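Local atomic coordinates of carbonic anhydrase (PDB entry 1DDZ), a protein that binds two zinc ions per chain and probably catalyses the reversible hydration of carbon dioxide to hydrogencarbonate and a proton. Residues K15-L20 with G479-A484; N38-N43 with E462-V467. All coordinates share one frame; numbering follows the deposited sequence.

Contact 1: K15-L20 with G479-A484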
loop_
_atom_site.group_PDB
_atom_site.type_symbol
_atom_site.label_atom_id
_atom_site.label_comp_id
_atom_site.label_asym_id
_atom_site.label_seq_id
_atom_site.Cartn_x
_atom_site.Cartn_y
_atom_site.Cartn_z
ATOM N N LYS A 15 -11.340 -26.463 -2.259
ATOM C CA LYS A 15 -12.481 -27.370 -2.281
ATOM C C LYS A 15 -13.541 -26.841 -1.343
ATOM O O LYS A 15 -14.717 -26.743 -1.698
ATOM C CB LYS A 15 -12.063 -28.764 -1.832
ATOM C CG LYS A 15 -11.117 -29.456 -2.789
ATOM C CD LYS A 15 -10.775 -30.812 -2.240
ATOM C CE LYS A 15 -9.776 -31.543 -3.119
ATOM N NZ LYS A 15 -9.346 -32.788 -2.410
ATOM N N LYS A 16 -13.115 -26.488 -0.136
ATOM C CA LYS A 16 -14.009 -25.936 0.854
ATOM C C LYS A 16 -14.810 -24.756 0.299
ATOM O O LYS A 16 -16.029 -24.685 0.476
ATOM C CB LYS A 16 -13.221 -25.485 2.074
ATOM C CG LYS A 16 -14.075 -24.836 3.141
ATOM C CD LYS A 16 -15.105 -25.833 3.626
ATOM C CE LYS A 16 -16.051 -25.230 4.646
ATOM N NZ LYS A 16 -16.810 -26.281 5.393
ATOM N N PHE A 17 -14.163 -23.836 -0.398
ATOM C CA PHE A 17 -14.927 -22.714 -0.901
ATOM C C PHE A 17 -15.884 -23.027 -2.034
ATOM O O PHE A 17 -16.968 -22.462 -2.069
ATOM C CB PHE A 17 -14.071 -21.468 -1.121
ATOM C CG PHE A 17 -13.883 -20.655 0.139
ATOM C CD1 PHE A 17 -14.728 -19.591 0.424
ATOM C CD2 PHE A 17 -12.950 -21.030 1.091
ATOM C CE1 PHE A 17 -14.653 -18.920 1.639
ATOM C CE2 PHE A 17 -12.866 -20.366 2.306
ATOM C CZ PHE A 17 -13.717 -19.317 2.581
ATOM N N ILE A 18 -15.554 -24.019 -2.860
ATOM C CA ILE A 18 -16.437 -24.434 -3.941
ATOM C C ILE A 18 -17.720 -24.940 -3.273
ATOM O O ILE A 18 -18.822 -24.615 -3.687
ATOM C CB ILE A 18 -15.801 -25.556 -4.762
ATOM C CG1 ILE A 18 -14.732 -24.976 -5.683
ATOM C CG2 ILE A 18 -16.857 -26.275 -5.588
ATOM C CD1 ILE A 18 -13.822 -26.028 -6.289
ATOM N N GLU A 19 -17.555 -25.653 -2.171
ATOM C CA GLU A 19 -18.668 -26.182 -1.391
ATOM C C GLU A 19 -19.510 -25.034 -0.778
ATOM O O GLU A 19 -20.736 -25.068 -0.807
ATOM C CB GLU A 19 -18.082 -27.036 -0.282
ATOM C CG GLU A 19 -18.943 -28.129 0.250
ATOM C CD GLU A 19 -18.111 -29.142 1.032
ATOM O OE1 GLU A 19 -18.397 -29.357 2.233
ATOM O OE2 GLU A 19 -17.160 -29.717 0.449
ATOM N N LEU A 20 -18.838 -24.012 -0.244
ATOM C CA LEU A 20 -19.521 -22.868 0.347
ATOM C C LEU A 20 -20.260 -22.052 -0.718
ATOM O O LEU A 20 -21.328 -21.524 -0.494
ATOM C CB LEU A 20 -18.518 -21.985 1.085
ATOM C CG LEU A 20 -17.951 -22.549 2.380
ATOM C CD1 LEU A 20 -17.018 -21.529 3.006
ATOM C CD2 LEU A 20 -19.082 -22.896 3.327
ATOM N N GLY A 479 -21.151 -18.489 5.269
ATOM C CA GLY A 479 -20.255 -19.617 5.381
ATOM C C GLY A 479 -19.317 -19.453 6.564
ATOM O O GLY A 479 -19.167 -18.358 7.105
ATOM N N VAL A 480 -18.719 -20.555 6.998
ATOM C CA VAL A 480 -17.779 -20.531 8.098
ATOM C C VAL A 480 -16.728 -21.582 7.766
ATOM O O VAL A 480 -17.038 -22.548 7.069
ATOM C CB VAL A 480 -18.474 -20.848 9.416
ATOM C CG1 VAL A 480 -18.904 -22.285 9.452
ATOM C CG2 VAL A 480 -17.559 -20.519 10.579
ATOM N N VAL A 481 -15.471 -21.329 8.128
ATOM C CA VAL A 481 -14.383 -22.274 7.871
ATOM C C VAL A 481 -13.597 -22.374 9.158
ATOM O O VAL A 481 -13.124 -21.364 9.693
ATOM C CB VAL A 481 -13.410 -21.785 6.782
ATOM C CG1 VAL A 481 -12.332 -22.834 6.545
ATOM C CG2 VAL A 481 -14.111 -21.482 5.501
ATOM N N ALA A 482 -13.476 -23.583 9.681
ATOM C CA ALA A 482 -12.735 -23.804 10.917
ATOM C C ALA A 482 -11.285 -24.171 10.664
ATOM O O ALA A 482 -10.456 -24.035 11.543
ATOM C CB ALA A 482 -13.399 -24.884 11.744
ATOM N N LYS A 483 -10.997 -24.731 9.503
ATOM C CA LYS A 483 -9.628 -25.091 9.170
ATOM C C LYS A 483 -9.628 -25.728 7.799
ATOM O O LYS A 483 -10.457 -26.578 7.514
ATOM C CB LYS A 483 -9.061 -26.078 10.186
ATOM C CG LYS A 483 -7.552 -26.209 10.142
ATOM C CD LYS A 483 -7.077 -27.277 11.114
ATOM C CE LYS A 483 -5.566 -27.241 11.277
ATOM N NZ LYS A 483 -5.059 -28.393 12.083
ATOM N N ALA A 484 -8.685 -25.316 6.968
ATOM C CA ALA A 484 -8.567 -25.826 5.619
ATOM C C ALA A 484 -7.176 -25.468 5.089
ATOM O O ALA A 484 -6.817 -24.294 4.942
ATOM C CB ALA A 484 -9.661 -25.225 4.734
#
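V481 pushes one methyl, CG2, into the notch between K16, F17 and L20 on helix 12-25, and that methyl is the meeting point of all three side chains. CG1 takes the place anti to the backbone N (chi1 -178°), which leaves CG2 beside the N and turned to the helix. V481 CG2 lies 3.6 Å from F17 CE2 and 3.8 Å from L20 CD1. The same L20 methyl also rests over the rim of one face of the F17 ring, so ring, leucine and valine form one cluster. Two residues back along the strand, L20 CD2 lies 4.0 Å from G479 CA. A side chain on G479 would crowd L20 CD1, and its backbone angles suit glycine in any case. K16 works differently: its chain bends at chi2 (61°) and slides past V481 in the opposite direction, bringing CE to 3.7 Å from V480 O. Helix and strand run nearly antiparallel, at 162°. The helix thus packs against strand 476-481, one of the two edge strands, within this chain, of the second mixed sheet of this beta-class carbonic anhydrase. Helix 426-447 also lines F17, with H443 stacked on its ring and L439 touching both F17 and L20. The chemistry is almost wholly apolar, which implies that shape and burial hold helix and strand together here, while the lysine contributes mainly its methylenes at the margin.

Contact 2: N38-N43 with E462-V467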
loop_
_atom_site.group_PDB
_atom_site.type_symbol
_atom_site.label_atom_id
_atom_site.label_comp_id
_atom_site.label_asym_id
_atom_site.label_seq_id
_atom_site.Cartn_x
_atom_site.Cartn_y
_atom_site.Cartn_z
ATOM N N ASN A 38 -23.054 -18.815 17.782
ATOM C CA ASN A 38 -23.810 -18.106 18.788
ATOM C C ASN A 38 -23.939 -16.632 18.403
ATOM O O ASN A 38 -24.802 -15.940 18.929
ATOM C CB ASN A 38 -23.231 -18.329 20.205
ATOM C CG ASN A 38 -22.132 -17.342 20.580
ATOM O OD1 ASN A 38 -22.163 -16.766 21.674
ATOM N ND2 ASN A 38 -21.134 -17.187 19.715
ATOM N N ILE A 39 -23.164 -16.176 17.414
ATOM C CA ILE A 39 -23.280 -14.787 16.987
ATOM C C ILE A 39 -24.644 -14.525 16.360
ATOM O O ILE A 39 -25.184 -13.438 16.475
ATOM C CB ILE A 39 -22.156 -14.308 16.011
ATOM C CG1 ILE A 39 -22.121 -15.124 14.720
ATOM C CG2 ILE A 39 -20.822 -14.276 16.724
ATOM C CD1 ILE A 39 -21.345 -14.435 13.636
ATOM N N PHE A 40 -25.212 -15.535 15.712
ATOM C CA PHE A 40 -26.520 -15.384 15.098
ATOM C C PHE A 40 -27.566 -15.339 16.216
ATOM O O PHE A 40 -28.468 -14.509 16.217
ATOM C CB PHE A 40 -26.760 -16.533 14.129
ATOM C CG PHE A 40 -25.821 -16.528 12.969
ATOM C CD1 PHE A 40 -24.814 -17.483 12.871
ATOM C CD2 PHE A 40 -25.930 -15.555 11.981
ATOM C CE1 PHE A 40 -23.927 -17.473 11.805
ATOM C CE2 PHE A 40 -25.049 -15.536 10.905
ATOM C CZ PHE A 40 -24.042 -16.499 10.818
ATOM N N ALA A 41 -27.375 -16.168 17.228
ATOM C CA ALA A 41 -28.273 -16.178 18.369
ATOM C C ALA A 41 -28.211 -14.829 19.103
ATOM O O ALA A 41 -29.228 -14.291 19.553
ATOM C CB ALA A 41 -27.882 -17.303 19.317
ATOM N N ASN A 42 -27.003 -14.291 19.227
ATOM C CA ASN A 42 -26.794 -13.022 19.909
ATOM C C ASN A 42 -27.358 -11.891 19.084
ATOM O O ASN A 42 -27.983 -10.986 19.613
ATOM C CB ASN A 42 -25.312 -12.819 20.209
ATOM C CG ASN A 42 -24.875 -13.591 21.431
ATOM O OD1 ASN A 42 -25.650 -13.735 22.379
ATOM N ND2 ASN A 42 -23.656 -14.104 21.423
ATOM N N ASN A 43 -27.151 -11.951 17.779
ATOM C CA ASN A 43 -27.699 -10.945 16.893
ATOM C C ASN A 43 -29.225 -10.936 16.995
ATOM O O ASN A 43 -29.851 -9.875 16.961
ATOM C CB ASN A 43 -27.333 -11.253 15.455
ATOM C CG ASN A 43 -28.138 -10.441 14.477
ATOM O OD1 ASN A 43 -28.908 -10.978 13.691
ATOM N ND2 ASN A 43 -27.971 -9.137 14.521
ATOM N N GLU A 462 -11.759 -19.506 13.817
ATOM C CA GLU A 462 -12.874 -19.678 12.896
ATOM C C GLU A 462 -13.058 -18.446 12.017
ATOM O O GLU A 462 -13.038 -17.322 12.501
ATOM C CB GLU A 462 -14.133 -19.930 13.718
ATOM C CG GLU A 462 -15.431 -19.905 12.957
ATOM C CD GLU A 462 -16.624 -20.165 13.852
ATOM O OE1 GLU A 462 -17.165 -19.191 14.419
ATOM O OE2 GLU A 462 -17.017 -21.346 13.995
ATOM N N VAL A 463 -13.147 -18.644 10.714
ATOM C CA VAL A 463 -13.368 -17.524 9.799
ATOM C C VAL A 463 -14.832 -17.606 9.376
ATOM O O VAL A 463 -15.241 -18.557 8.713
ATOM C CB VAL A 463 -12.465 -17.600 8.556
ATOM C CG1 VAL A 463 -12.741 -16.410 7.643
ATOM C CG2 VAL A 463 -10.983 -17.642 8.968
ATOM N N GLN A 464 -15.616 -16.621 9.785
ATOM C CA GLN A 464 -17.049 -16.554 9.500
ATOM C C GLN A 464 -17.406 -15.455 8.490
ATOM O O GLN A 464 -16.833 -14.356 8.502
ATOM C CB GLN A 464 -17.790 -16.333 10.829
ATOM C CG GLN A 464 -19.258 -15.978 10.737
ATOM C CD GLN A 464 -20.158 -17.176 10.455
ATOM O OE1 GLN A 464 -20.729 -17.303 9.365
ATOM N NE2 GLN A 464 -20.310 -18.032 11.437
ATOM N N GLY A 465 -18.326 -15.779 7.591
ATOM C CA GLY A 465 -18.798 -14.848 6.575
ATOM C C GLY A 465 -20.231 -14.516 6.971
ATOM O O GLY A 465 -21.007 -15.417 7.332
ATOM N N VAL A 466 -20.616 -13.254 6.846
ATOM C CA VAL A 466 -21.930 -12.820 7.310
ATOM C C VAL A 466 -22.415 -11.641 6.450
ATOM O O VAL A 466 -21.603 -10.989 5.800
ATOM C CB VAL A 466 -21.763 -12.445 8.846
ATOM C CG1 VAL A 466 -21.865 -10.965 9.103
ATOM C CG2 VAL A 466 -22.668 -13.263 9.732
ATOM N N VAL A 467 -23.730 -11.449 6.334
ATOM C CA VAL A 467 -24.285 -10.320 5.562
ATOM C C VAL A 467 -25.628 -9.952 6.183
ATOM O O VAL A 467 -26.233 -10.770 6.856
ATOM C CB VAL A 467 -24.508 -10.663 4.060
ATOM C CG1 VAL A 467 -25.748 -11.562 3.880
ATOM C CG2 VAL A 467 -24.701 -9.386 3.242
#
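F40 and I39 of helix 38-53 reach across to Q464 and V466 on strand 462-468. This strand belongs to the mixed beta-sheet of the alpha/beta fold of beta-class carbonic anhydrases, in the half of the chain that holds the second zinc ion, so a helix from early in the chain packs on a sheet built from the later part of the sequence. The two segments run at 33° with their axes 11.5 Å apart, a gap that long side chains have to bridge. From F40 CB, which stays well back from the strand, the chain leaves with CG anti to the carbonyl carbon (chi1 -65°), and this swings the ring out towards the sheet. I39 CG1, from the same helix, lies over the CD1-CE1 side of the F40 ring, 4.0 Å above its plane. Further out, the ring touches both strand residues. CE1 lies beside the Q464 amide, whose plane stands at 90° to the ring, CZ lies near both partners, and CE2 turns to V466. L475 and D477 also touch F40. I39 adds its tip, CD1, placed 3.9 Å from Q464 CG and 4.3 Å from V466 CG2. An alanine in place of Q464 would probably leave I39 CD1 without its methylene neighbour and open a gap beside CE1, giving the F40 ring more room to shift. On the valine side the fit is closer: V466 CG2 lies 3.5 Å from F40 CE2 and 3.7 Å from F40 CZ.

In the fold
Contacts 1 and 2 bring two successive helices, 12-25 and 38-53, onto two neighbouring antiparallel strands of one sheet, with the contact centres 15 Å apart. The strands themselves join the two sites: V481 N lies 2.8 Å from V463 O, and G479 O 2.8 Å from G465 N, both probable hydrogen bonds. The start of the chain is thus held to its end at two places on the same sheet. Their relation to the metal differs. In contact 2, the V466 side chain is about 8 Å from that of the zinc ligand H384 and about 12 Å from a zinc ion; contact 1 lies away from both metal sites.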